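PDB 6IUL: natterin-like protein from Lethenteron camtschaticum, which is probably a pore-forming cytotoxin with antitumour activity, likely to recognise cell-surface sugars through a jacalin-like lectin module and to damage membranes through an aerolysin-like module. Local coordinates for residues Lys65-Glu70 and Arg98-Phe103; Glu73-Leu78 and Ile92-Ser97; Val183-Phe188 and Pro253-Thr258. One frame throughout, in Å; residues are numbered along the deposited sequence.

Contact 1: Lys65-Glu70 and Arg98-Phe103; sequences KEFEFE and RSREFF
Phe-67 and Arg-100 carry the middle of this contact. The guanidinium of Arg-100 turns one face to the outer end of the phenyl ring. CZ of Phe-67 sits under its centre, 3.4 Å from Arg-100 NH1, and the two planes are only 24° apart. The arginine chain bends at chi3 (65°), which brings the head group back to the outer end of the ring, CE2 and CZ. NH1 also reaches Glu-68 O at 3.3 Å in a weak hydrogen bond, near the guanidinium plane. Its stronger partner is the carboxylate of Glu-73. A water accepts from Glu-68 N at 2.9 Å and, weakly, from Arg-100 NH2. The head group is thus held both by the backbone of strand 65-68 and by charge.

Phe-102 meets the root of Phe-67, its CB and CD2, while Arg-100 meets the outer end. The two phenylalanine side chains run past each other in opposite directions, with Phe-67 CB 3.7 Å from Phe-102 CD1. The far end of the Phe-102 ring comes edge-on to the backbone, CZ lying 3.7 Å from Lys-65 O.

Glu-70 closes the exposed end. Its OE1 takes a 2.7 Å salt bridge from Arg-98 NH1. The oxygen lies in the guanidinium plane, but the bond is bent (135°) and uses the anti side of the carboxylate. OE2 is 3.5 Å from Arg-100 NH1. That oxygen stands well out of the guanidinium plane, so only the charges attract. The acid is shared by two arginines, which probably favours its ionised form.

Phe-94 meets both Phe-67 and Phe-102 from strand 89-96. An aromatic core between two four-stranded sheets, closed by salt bridges at its rim, fits the beta-prism fold of jacalin-like lectins.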
loop_
_atom_site.group_PDB
_atom_site.type_symbol
_atom_site.label_atom_id
_atom_site.label_comp_id
_atom_site.label_asym_id
_atom_site.label_seq_id
_atom_site.Cartn_x
_atom_site.Cartn_y
_atom_site.Cartn_z
ATOM N N LYS A 65 6.906 31.139 -24.358
ATOM C CA LYS A 65 7.392 29.783 -24.126
ATOM C C LYS A 65 6.881 29.323 -22.794
ATOM O O LYS A 65 6.813 30.102 -21.819
ATOM C CB LYS A 65 8.920 29.732 -24.134
ATOM C CG LYS A 65 9.573 29.980 -25.498
ATOM C CD LYS A 65 8.776 29.359 -26.657
ATOM C CE LYS A 65 9.433 29.574 -28.015
ATOM N NZ LYS A 65 9.957 28.261 -28.456
ATOM N N GLU A 66 6.541 28.044 -22.712
ATOM C CA GLU A 66 5.903 27.527 -21.535
ATOM C C GLU A 66 6.641 26.332 -20.948
ATOM O O GLU A 66 7.461 25.731 -21.615
ATOM C CB GLU A 66 4.446 27.170 -21.828
ATOM C CG GLU A 66 4.211 26.211 -22.950
ATOM C CD GLU A 66 2.718 25.883 -23.128
ATOM O OE1 GLU A 66 1.907 26.832 -23.194
ATOM O OE2 GLU A 66 2.366 24.680 -23.228
ATOM N N PHE A 67 6.307 26.009 -19.696
ATOM C CA PHE A 67 6.844 24.900 -18.977
ATOM C C PHE A 67 5.749 24.350 -18.082
ATOM O O PHE A 67 5.131 25.109 -17.298
ATOM C CB PHE A 67 8.027 25.335 -18.093
ATOM C CG PHE A 67 8.716 24.174 -17.395
ATOM C CD1 PHE A 67 8.236 23.697 -16.183
ATOM C CD2 PHE A 67 9.802 23.523 -17.993
ATOM C CE1 PHE A 67 8.849 22.624 -15.536
ATOM C CE2 PHE A 67 10.420 22.448 -17.362
ATOM C CZ PHE A 67 9.954 22.001 -16.128
ATOM N N GLU A 68 5.514 23.052 -18.173
ATOM C CA GLU A 68 4.537 22.387 -17.308
ATOM C C GLU A 68 5.224 21.379 -16.415
ATOM O O GLU A 68 5.989 20.548 -16.897
ATOM C CB GLU A 68 3.470 21.684 -18.135
ATOM C CG GLU A 68 2.374 21.125 -17.228
ATOM C CD GLU A 68 1.084 20.770 -17.958
ATOM O OE1 GLU A 68 0.020 20.666 -17.309
ATOM O OE2 GLU A 68 1.151 20.564 -19.168
ATOM N N PHE A 69 4.951 21.471 -15.119
ATOM C CA PHE A 69 5.526 20.587 -14.139
ATOM C C PHE A 69 4.859 19.223 -14.167
ATOM O O PHE A 69 3.634 19.139 -14.280
ATOM C CB PHE A 69 5.387 21.187 -12.721
ATOM C CG PHE A 69 6.369 22.302 -12.467
ATOM C CD1 PHE A 69 6.120 23.567 -12.900
ATOM C CD2 PHE A 69 7.549 22.058 -11.821
ATOM C CE1 PHE A 69 7.041 24.605 -12.690
ATOM C CE2 PHE A 69 8.455 23.075 -11.602
ATOM C CZ PHE A 69 8.197 24.359 -12.048
ATOM N N GLU A 70 5.671 18.181 -14.038
ATOM C CA GLU A 70 5.166 16.813 -13.830
ATOM C C GLU A 70 4.733 16.682 -12.354
ATOM O O GLU A 70 5.224 17.414 -11.463
ATOM C CB GLU A 70 6.288 15.787 -14.132
ATOM C CG GLU A 70 6.856 15.847 -15.567
ATOM C CD GLU A 70 8.170 15.071 -15.769
ATOM O OE1 GLU A 70 8.489 14.173 -14.966
ATOM O OE2 GLU A 70 8.931 15.340 -16.733
ATOM N N ARG A 98 13.942 17.221 -11.348
ATOM C CA ARG A 98 14.245 16.217 -12.369
ATOM C C ARG A 98 15.205 16.766 -13.403
ATOM O O ARG A 98 15.229 16.317 -14.517
ATOM C CB ARG A 98 12.984 15.773 -13.065
ATOM C CG ARG A 98 11.832 15.502 -12.132
ATOM C CD ARG A 98 11.350 14.104 -12.270
ATOM N NE ARG A 98 10.463 13.797 -11.140
ATOM C CZ ARG A 98 9.149 13.651 -11.196
ATOM N NH1 ARG A 98 8.486 13.758 -12.332
ATOM N NH2 ARG A 98 8.508 13.338 -10.104
ATOM N N SER A 99 15.987 17.760 -13.019
ATOM C CA SER A 99 16.990 18.363 -13.899
ATOM C C SER A 99 16.467 18.980 -15.194
ATOM O O SER A 99 17.255 19.292 -16.059
ATOM C CB SER A 99 18.145 17.363 -14.176
ATOM O OG SER A 99 18.636 16.866 -12.936
ATOM N N ARG A 100 15.164 19.197 -15.322
ATOM C CA ARG A 100 14.658 19.952 -16.474
ATOM C C ARG A 100 14.819 21.456 -16.241
ATOM O O ARG A 100 14.691 21.960 -15.107
ATOM C CB ARG A 100 13.218 19.624 -16.734
ATOM C CG ARG A 100 12.971 18.152 -17.059
ATOM C CD ARG A 100 11.505 17.843 -16.952
ATOM N NE ARG A 100 10.755 18.555 -17.944
ATOM C CZ ARG A 100 9.488 18.959 -17.833
ATOM N NH1 ARG A 100 8.795 18.806 -16.720
ATOM N NH2 ARG A 100 8.932 19.582 -18.862
ATOM N N GLU A 101 15.079 22.174 -17.315
ATOM C CA GLU A 101 15.468 23.568 -17.240
ATOM C C GLU A 101 14.500 24.461 -18.021
ATOM O O GLU A 101 13.989 24.078 -19.076
ATOM C CB GLU A 101 16.871 23.748 -17.772
ATOM C CG GLU A 101 17.401 25.176 -17.595
ATOM C CD GLU A 101 18.828 25.431 -18.177
ATOM O OE1 GLU A 101 18.992 26.437 -18.939
ATOM O OE2 GLU A 101 19.793 24.674 -17.832
ATOM N N PHE A 102 14.207 25.641 -17.466
ATOM C CA PHE A 102 13.397 26.621 -18.162
ATOM C C PHE A 102 14.093 27.971 -18.082
ATOM O O PHE A 102 14.504 28.385 -16.972
ATOM C CB PHE A 102 11.991 26.735 -17.544
ATOM C CG PHE A 102 11.137 27.788 -18.213
ATOM C CD1 PHE A 102 10.581 27.563 -19.504
ATOM C CD2 PHE A 102 10.947 29.011 -17.617
ATOM C CE1 PHE A 102 9.802 28.525 -20.111
ATOM C CE2 PHE A 102 10.195 30.008 -18.242
ATOM C CZ PHE A 102 9.612 29.770 -19.463
ATOM N N PHE A 103 14.229 28.644 -19.228
ATOM C CA PHE A 103 15.018 29.872 -19.290
ATOM C C PHE A 103 14.381 30.833 -20.268
ATOM O O PHE A 103 14.288 30.530 -21.444
ATOM C CB PHE A 103 16.447 29.561 -19.764
ATOM C CG PHE A 103 17.430 30.725 -19.616
ATOM C CD1 PHE A 103 17.200 31.772 -18.721
ATOM C CD2 PHE A 103 18.614 30.736 -20.327
ATOM C CE1 PHE A 103 18.090 32.799 -18.589
ATOM C CE2 PHE A 103 19.549 31.763 -20.179
ATOM C CZ PHE A 103 19.290 32.792 -19.307
HETATM O O HOH W 1 7.153 21.403 -19.933
HETATM O O HOH W 2 5.841 18.619 -19.249
#

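Contact 2: Glu73-Leu78 and Ile92-Ser97; sequences EFIKSL and IKFITS
Glu-73 reaches across to Thr-96 with an extended side chain. CG stands anti to the backbone N (chi1 -171°), which carries the chain obliquely across to the threonine. CB makes no close contact, but Glu-73 CG lies 3.7 Å from Thr-96 CB and 3.9 Å from Ser-97 OG. CD lies by Thr-96 OG1 and CB. At the tip, Glu-73 OE2 accepts a short 2.5 Å hydrogen bond from Thr-96 OG1, which comes from the anti side and 24° out of the carboxylate plane. The other oxygen, OE1, is taken by Arg-100 and by the backbone N of Glu-70. Thr-96 OG1 in turn accepts from the backbone N of Arg-98 and of Arg-100. Glu-73 therefore fixes the hydroxyl that holds the turn after the strand.

Next to it, Ser-97 grips Phe-74 in two ways. Ser-97 OG accepts from Phe-74 N at 3.0 Å. Ser-97 CB lies over the middle of the Phe-74 ring, 3.5 Å from the centroid, as a CH-pi contact. The backbone adds Ser-97 N to Phe-74 O at 2.7 Å.

Further along, Ile-95 O accepts two N-H groups in its carbonyl plane, Lys-76 N at 2.9 Å and Ser-77 N at 3.2 Å. Ser-77 O takes Ile-95 N in return. Beyond this, Leu-78 CD1 packs on Phe-94 CB. Phe-74 and Lys-76 also pack against the second subunit.

Two successive residues facing Ile-95 make a classic beta bulge, here in the antiparallel hairpin of strands 75-82 and 89-96 of the lectin's beta-prism.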
loop_
_atom_site.group_PDB
_atom_site.type_symbol
_atom_site.label_atom_id
_atom_site.label_comp_id
_atom_site.label_asym_id
_atom_site.label_seq_id
_atom_site.Cartn_x
_atom_site.Cartn_y
_atom_site.Cartn_z
ATOM N N GLU A 73 7.227 16.891 -9.308
ATOM C CA GLU A 73 8.409 17.679 -9.732
ATOM C C GLU A 73 8.408 19.033 -9.057
ATOM O O GLU A 73 7.418 19.751 -9.132
ATOM C CB GLU A 73 8.400 17.873 -11.243
ATOM C CG GLU A 73 9.673 18.485 -11.788
ATOM C CD GLU A 73 9.671 18.623 -13.306
ATOM O OE1 GLU A 73 8.561 18.669 -13.885
ATOM O OE2 GLU A 73 10.791 18.716 -13.895
ATOM N N PHE A 74 9.514 19.388 -8.398
ATOM C CA PHE A 74 9.607 20.687 -7.768
ATOM C C PHE A 74 10.807 21.475 -8.266
ATOM O O PHE A 74 11.544 20.998 -9.100
ATOM C CB PHE A 74 9.611 20.565 -6.234
ATOM C CG PHE A 74 10.720 19.750 -5.676
ATOM C CD1 PHE A 74 10.596 18.363 -5.545
ATOM C CD2 PHE A 74 11.896 20.363 -5.229
ATOM C CE1 PHE A 74 11.644 17.609 -5.016
ATOM C CE2 PHE A 74 12.946 19.620 -4.665
ATOM C CZ PHE A 74 12.827 18.224 -4.570
ATOM N N ILE A 75 11.001 22.686 -7.738
ATOM C CA ILE A 75 12.096 23.553 -8.191
ATOM C C ILE A 75 13.298 23.430 -7.293
ATOM O O ILE A 75 13.192 23.553 -6.078
ATOM C CB ILE A 75 11.632 25.016 -8.288
ATOM C CG1 ILE A 75 10.596 25.162 -9.390
ATOM C CG2 ILE A 75 12.806 25.911 -8.592
ATOM C CD1 ILE A 75 9.960 26.543 -9.474
ATOM N N LYS A 76 14.449 23.131 -7.895
ATOM C CA LYS A 76 15.695 22.978 -7.174
ATOM C C LYS A 76 16.467 24.296 -7.058
ATOM O O LYS A 76 17.176 24.574 -6.072
ATOM C CB LYS A 76 16.522 21.890 -7.883
ATOM C CG LYS A 76 17.989 21.852 -7.556
ATOM C CD LYS A 76 18.616 20.614 -8.209
ATOM C CE LYS A 76 18.750 20.801 -9.702
ATOM N NZ LYS A 76 19.621 19.764 -10.276
ATOM N N SER A 77 16.371 25.112 -8.085
ATOM C CA SER A 77 17.056 26.417 -8.086
ATOM C C SER A 77 16.309 27.373 -9.000
ATOM O O SER A 77 15.670 26.969 -9.941
ATOM C CB SER A 77 18.517 26.274 -8.535
ATOM O OG SER A 77 18.596 25.855 -9.882
ATOM N N LEU A 78 16.395 28.642 -8.684
ATOM C CA LEU A 78 15.780 29.705 -9.441
ATOM C C LEU A 78 16.694 30.922 -9.437
ATOM O O LEU A 78 17.225 31.278 -8.410
ATOM C CB LEU A 78 14.465 30.085 -8.787
ATOM C CG LEU A 78 13.789 31.372 -9.340
ATOM C CD1 LEU A 78 13.092 31.058 -10.626
ATOM C CD2 LEU A 78 12.775 31.923 -8.359
ATOM N N ILE A 92 14.164 35.009 -16.284
ATOM C CA ILE A 92 13.838 33.986 -15.316
ATOM C C ILE A 92 14.512 32.678 -15.755
ATOM O O ILE A 92 14.407 32.258 -16.899
ATOM C CB ILE A 92 12.328 33.716 -15.321
ATOM C CG1 ILE A 92 11.561 34.972 -14.934
ATOM C CG2 ILE A 92 11.974 32.553 -14.389
ATOM C CD1 ILE A 92 10.094 34.927 -15.314
ATOM N N LYS A 93 15.208 32.034 -14.834
ATOM C CA LYS A 93 15.695 30.708 -15.051
ATOM C C LYS A 93 15.409 29.804 -13.846
ATOM O O LYS A 93 15.706 30.167 -12.722
ATOM C CB LYS A 93 17.197 30.761 -15.282
ATOM C CG LYS A 93 17.810 29.389 -15.504
ATOM C CD LYS A 93 19.267 29.509 -15.906
ATOM C CE LYS A 93 19.881 28.133 -16.090
ATOM N NZ LYS A 93 21.330 28.280 -16.414
ATOM N N PHE A 94 14.898 28.596 -14.101
ATOM C CA PHE A 94 14.887 27.599 -13.042
ATOM C C PHE A 94 15.259 26.237 -13.529
ATOM O O PHE A 94 15.170 25.957 -14.697
ATOM C CB PHE A 94 13.545 27.576 -12.277
ATOM C CG PHE A 94 12.338 27.254 -13.141
ATOM C CD1 PHE A 94 12.054 25.939 -13.463
ATOM C CD2 PHE A 94 11.432 28.231 -13.493
ATOM C CE1 PHE A 94 10.896 25.594 -14.180
ATOM C CE2 PHE A 94 10.284 27.915 -14.234
ATOM C CZ PHE A 94 10.009 26.583 -14.592
ATOM N N ILE A 95 15.693 25.411 -12.582
ATOM C CA ILE A 95 16.001 24.030 -12.833
ATOM C C ILE A 95 15.196 23.210 -11.841
ATOM O O ILE A 95 15.148 23.543 -10.643
ATOM C CB ILE A 95 17.515 23.756 -12.650
ATOM C CG1 ILE A 95 18.326 24.582 -13.655
ATOM C CG2 ILE A 95 17.799 22.263 -12.937
ATOM C CD1 ILE A 95 19.802 24.632 -13.367
ATOM N N THR A 96 14.570 22.152 -12.317
ATOM C CA THR A 96 13.717 21.340 -11.457
ATOM C C THR A 96 14.443 20.193 -10.800
ATOM O O THR A 96 15.627 19.921 -11.091
ATOM C CB THR A 96 12.527 20.759 -12.202
ATOM O OG1 THR A 96 12.975 19.689 -13.038
ATOM C CG2 THR A 96 11.869 21.868 -13.059
ATOM N N SER A 97 13.711 19.520 -9.906
ATOM C CA SER A 97 14.213 18.352 -9.192
ATOM C C SER A 97 14.512 17.200 -10.131
ATOM O O SER A 97 15.248 16.300 -9.747
ATOM C CB SER A 97 13.186 17.903 -8.122
ATOM O OG SER A 97 11.947 17.656 -8.721
#

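Contact 3: Val183-Phe188 and Pro253-Thr258; sequences VQSYTF and PVTVPT
Two long antiparallel strands of the aerolysin-like module, 184-200 and 241-256, pair here near the end of the molecule far from the lectin. Between them in sequence lies the hairpin 212-223/228-238. In aerolysin-type toxins the membrane-inserting hairpin is found in a comparable place, so these strands may flank such a region.

Two hydrogen-bonded pairs set the register. Gln-184 N gives to Val-256 O at 3.0 Å, and Val-256 N gives back to Gln-184 O at 2.9 Å in a nearly straight bond (176°). Tyr-186 and Val-254 repeat the pattern, with Val-254 N to Tyr-186 O at 2.7 Å. Thr-187 and Pro-253 form a non-hydrogen-bonded pair, so the missing proline N-H costs nothing on this side.

Gln-184, Tyr-186, Val-254 and Val-256 share one face. The Tyr-186 ring leans along its own strand toward Val-256, and its CE1 lies 3.9 Å from Val-256 CG2. Val-254 CG2 touches Phe-188 CB at 3.8 Å. Tyr-176 of strand 166-178 and Val-262 of strand 260-285 pack on the two valines.

The face of Ser-185 and Thr-255 is polar and exposed. Their OG and OG1 are 4.0 Å apart, too far to bond. At the end of the pairing, Val-183 CG2 meets Thr-255 CG2 methyl to methyl at 3.5 Å. CG2 is anti to the valine's own N, which turns it to the opposite strand. Val-256 O near it also accepts from Asn-178 ND2.

The chemistry is two-sided. Backbone bonds carry the pairing. The valines make one face mainly apolar and buried, with Gln-184 and Tyr-186 partly exposed on it, and the other face offers hydroxyls and a proline to the outside. Little side-chain polarity crosses between the strands.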
loop_
_atom_site.group_PDB
_atom_site.type_symbol
_atom_site.label_atom_id
_atom_site.label_comp_id
_atom_site.label_asym_id
_atom_site.label_seq_id
_atom_site.Cartn_x
_atom_site.Cartn_y
_atom_site.Cartn_z
ATOM N N VAL A 183 -25.372 -36.524 26.181
ATOM C CA VAL A 183 -24.989 -35.275 25.577
ATOM C C VAL A 183 -23.522 -35.269 25.179
ATOM O O VAL A 183 -22.653 -35.740 25.919
ATOM C CB VAL A 183 -25.321 -34.082 26.496
ATOM C CG1 VAL A 183 -24.721 -34.261 27.875
ATOM C CG2 VAL A 183 -24.807 -32.788 25.904
ATOM N N GLN A 184 -23.244 -34.768 23.986
ATOM C CA GLN A 184 -21.856 -34.696 23.553
ATOM C C GLN A 184 -21.459 -33.221 23.403
ATOM O O GLN A 184 -22.265 -32.299 23.173
ATOM C CB GLN A 184 -21.621 -35.418 22.242
ATOM C CG GLN A 184 -21.851 -36.917 22.190
ATOM C CD GLN A 184 -21.869 -37.441 20.697
ATOM O OE1 GLN A 184 -22.127 -36.668 19.740
ATOM N NE2 GLN A 184 -21.617 -38.734 20.500
ATOM N N SER A 185 -20.170 -32.990 23.484
ATOM C CA SER A 185 -19.669 -31.652 23.395
ATOM C C SER A 185 -18.470 -31.622 22.440
ATOM O O SER A 185 -17.650 -32.498 22.481
ATOM C CB SER A 185 -19.367 -31.183 24.802
ATOM O OG SER A 185 -19.290 -29.776 24.764
ATOM N N TYR A 186 -18.427 -30.646 21.548
ATOM C CA TYR A 186 -17.402 -30.564 20.472
ATOM C C TYR A 186 -16.878 -29.168 20.354
ATOM O O TYR A 186 -17.453 -28.265 20.892
ATOM C CB TYR A 186 -18.021 -30.882 19.093
ATOM C CG TYR A 186 -18.645 -32.237 18.937
ATOM C CD1 TYR A 186 -19.952 -32.454 19.301
ATOM C CD2 TYR A 186 -17.931 -33.297 18.396
ATOM C CE1 TYR A 186 -20.535 -33.699 19.154
ATOM C CE2 TYR A 186 -18.517 -34.533 18.210
ATOM C CZ TYR A 186 -19.808 -34.723 18.599
ATOM O OH TYR A 186 -20.401 -35.957 18.406
ATOM N N THR A 187 -15.803 -28.953 19.616
ATOM C CA THR A 187 -15.259 -27.604 19.453
ATOM C C THR A 187 -15.334 -27.155 17.999
ATOM O O THR A 187 -14.775 -27.783 17.128
ATOM C CB THR A 187 -13.771 -27.542 19.892
ATOM O OG1 THR A 187 -13.609 -28.134 21.200
ATOM C CG2 THR A 187 -13.283 -26.058 19.891
ATOM N N PHE A 188 -16.005 -26.059 17.746
ATOM C CA PHE A 188 -16.023 -25.468 16.419
ATOM C C PHE A 188 -14.924 -24.402 16.302
ATOM O O PHE A 188 -14.754 -23.564 17.200
ATOM C CB PHE A 188 -17.372 -24.806 16.194
ATOM C CG PHE A 188 -17.545 -24.200 14.833
ATOM C CD1 PHE A 188 -18.005 -24.955 13.780
ATOM C CD2 PHE A 188 -17.276 -22.863 14.627
ATOM C CE1 PHE A 188 -18.181 -24.384 12.525
ATOM C CE2 PHE A 188 -17.452 -22.272 13.386
ATOM C CZ PHE A 188 -17.894 -23.028 12.334
ATOM N N PRO A 253 -17.360 -23.963 22.018
ATOM C CA PRO A 253 -17.890 -25.297 22.195
ATOM C C PRO A 253 -19.317 -25.427 21.628
ATOM O O PRO A 253 -20.118 -24.505 21.706
ATOM C CB PRO A 253 -17.894 -25.460 23.724
ATOM C CG PRO A 253 -18.084 -24.053 24.236
ATOM C CD PRO A 253 -17.310 -23.193 23.281
ATOM N N VAL A 254 -19.621 -26.605 21.123
ATOM C CA VAL A 254 -20.936 -26.928 20.602
ATOM C C VAL A 254 -21.494 -28.104 21.395
ATOM O O VAL A 254 -20.898 -29.172 21.450
ATOM C CB VAL A 254 -20.817 -27.337 19.116
ATOM C CG1 VAL A 254 -22.163 -27.728 18.548
ATOM C CG2 VAL A 254 -20.188 -26.194 18.297
ATOM N N THR A 255 -22.642 -27.904 22.015
ATOM C CA THR A 255 -23.279 -28.946 22.810
ATOM C C THR A 255 -24.405 -29.573 22.008
ATOM O O THR A 255 -25.252 -28.872 21.492
ATOM C CB THR A 255 -23.829 -28.354 24.089
ATOM O OG1 THR A 255 -22.750 -27.831 24.833
ATOM C CG2 THR A 255 -24.447 -29.399 24.952
ATOM N N VAL A 256 -24.390 -30.894 21.872
ATOM C CA VAL A 256 -25.387 -31.605 21.077
ATOM C C VAL A 256 -26.152 -32.579 21.977
ATOM O O VAL A 256 -25.562 -33.500 22.539
ATOM C CB VAL A 256 -24.743 -32.365 19.940
ATOM C CG1 VAL A 256 -25.832 -32.900 19.001
ATOM C CG2 VAL A 256 -23.736 -31.476 19.227
ATOM N N PRO A 257 -27.458 -32.350 22.147
ATOM C CA PRO A 257 -28.311 -33.254 22.961
ATOM C C PRO A 257 -28.346 -34.662 22.375
ATOM O O PRO A 257 -27.962 -34.850 21.224
ATOM C CB PRO A 257 -29.714 -32.614 22.888
ATOM C CG PRO A 257 -29.481 -31.178 22.524
ATOM C CD PRO A 257 -28.171 -31.136 21.729
ATOM N N THR A 258 -28.779 -35.641 23.161
ATOM C CA THR A 258 -28.912 -37.031 22.709
ATOM C C THR A 258 -29.867 -37.165 21.528
ATOM O O THR A 258 -30.977 -36.600 21.539
ATOM C CB THR A 258 -29.431 -37.967 23.837
ATOM O OG1 THR A 258 -30.700 -37.521 24.293
ATOM C CG2 THR A 258 -28.599 -37.870 25.032
#

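Overall arrangement
Contacts 1 and 2 are parts of one unit. Their centres are 8 Å apart, and contact 2 is nested within the chain loop closed by contact 1. Strands 89-96 and 101-105 are neighbours in one sheet, so contact 2 builds that sheet and contact 1 packs it on another. A 2.8 Å salt bridge from Arg-100 NH1 to Glu-73 OE1 ties the two together. Contact 3 stands apart. It lies in the aerolysin-like part, on the opposite side of the chain's centre, about 74 Å from contact 1 and 73 Å from contact 2 between centres. The elongated chain thus keeps its lectin core and the far end of its aerolysin-like part well separated.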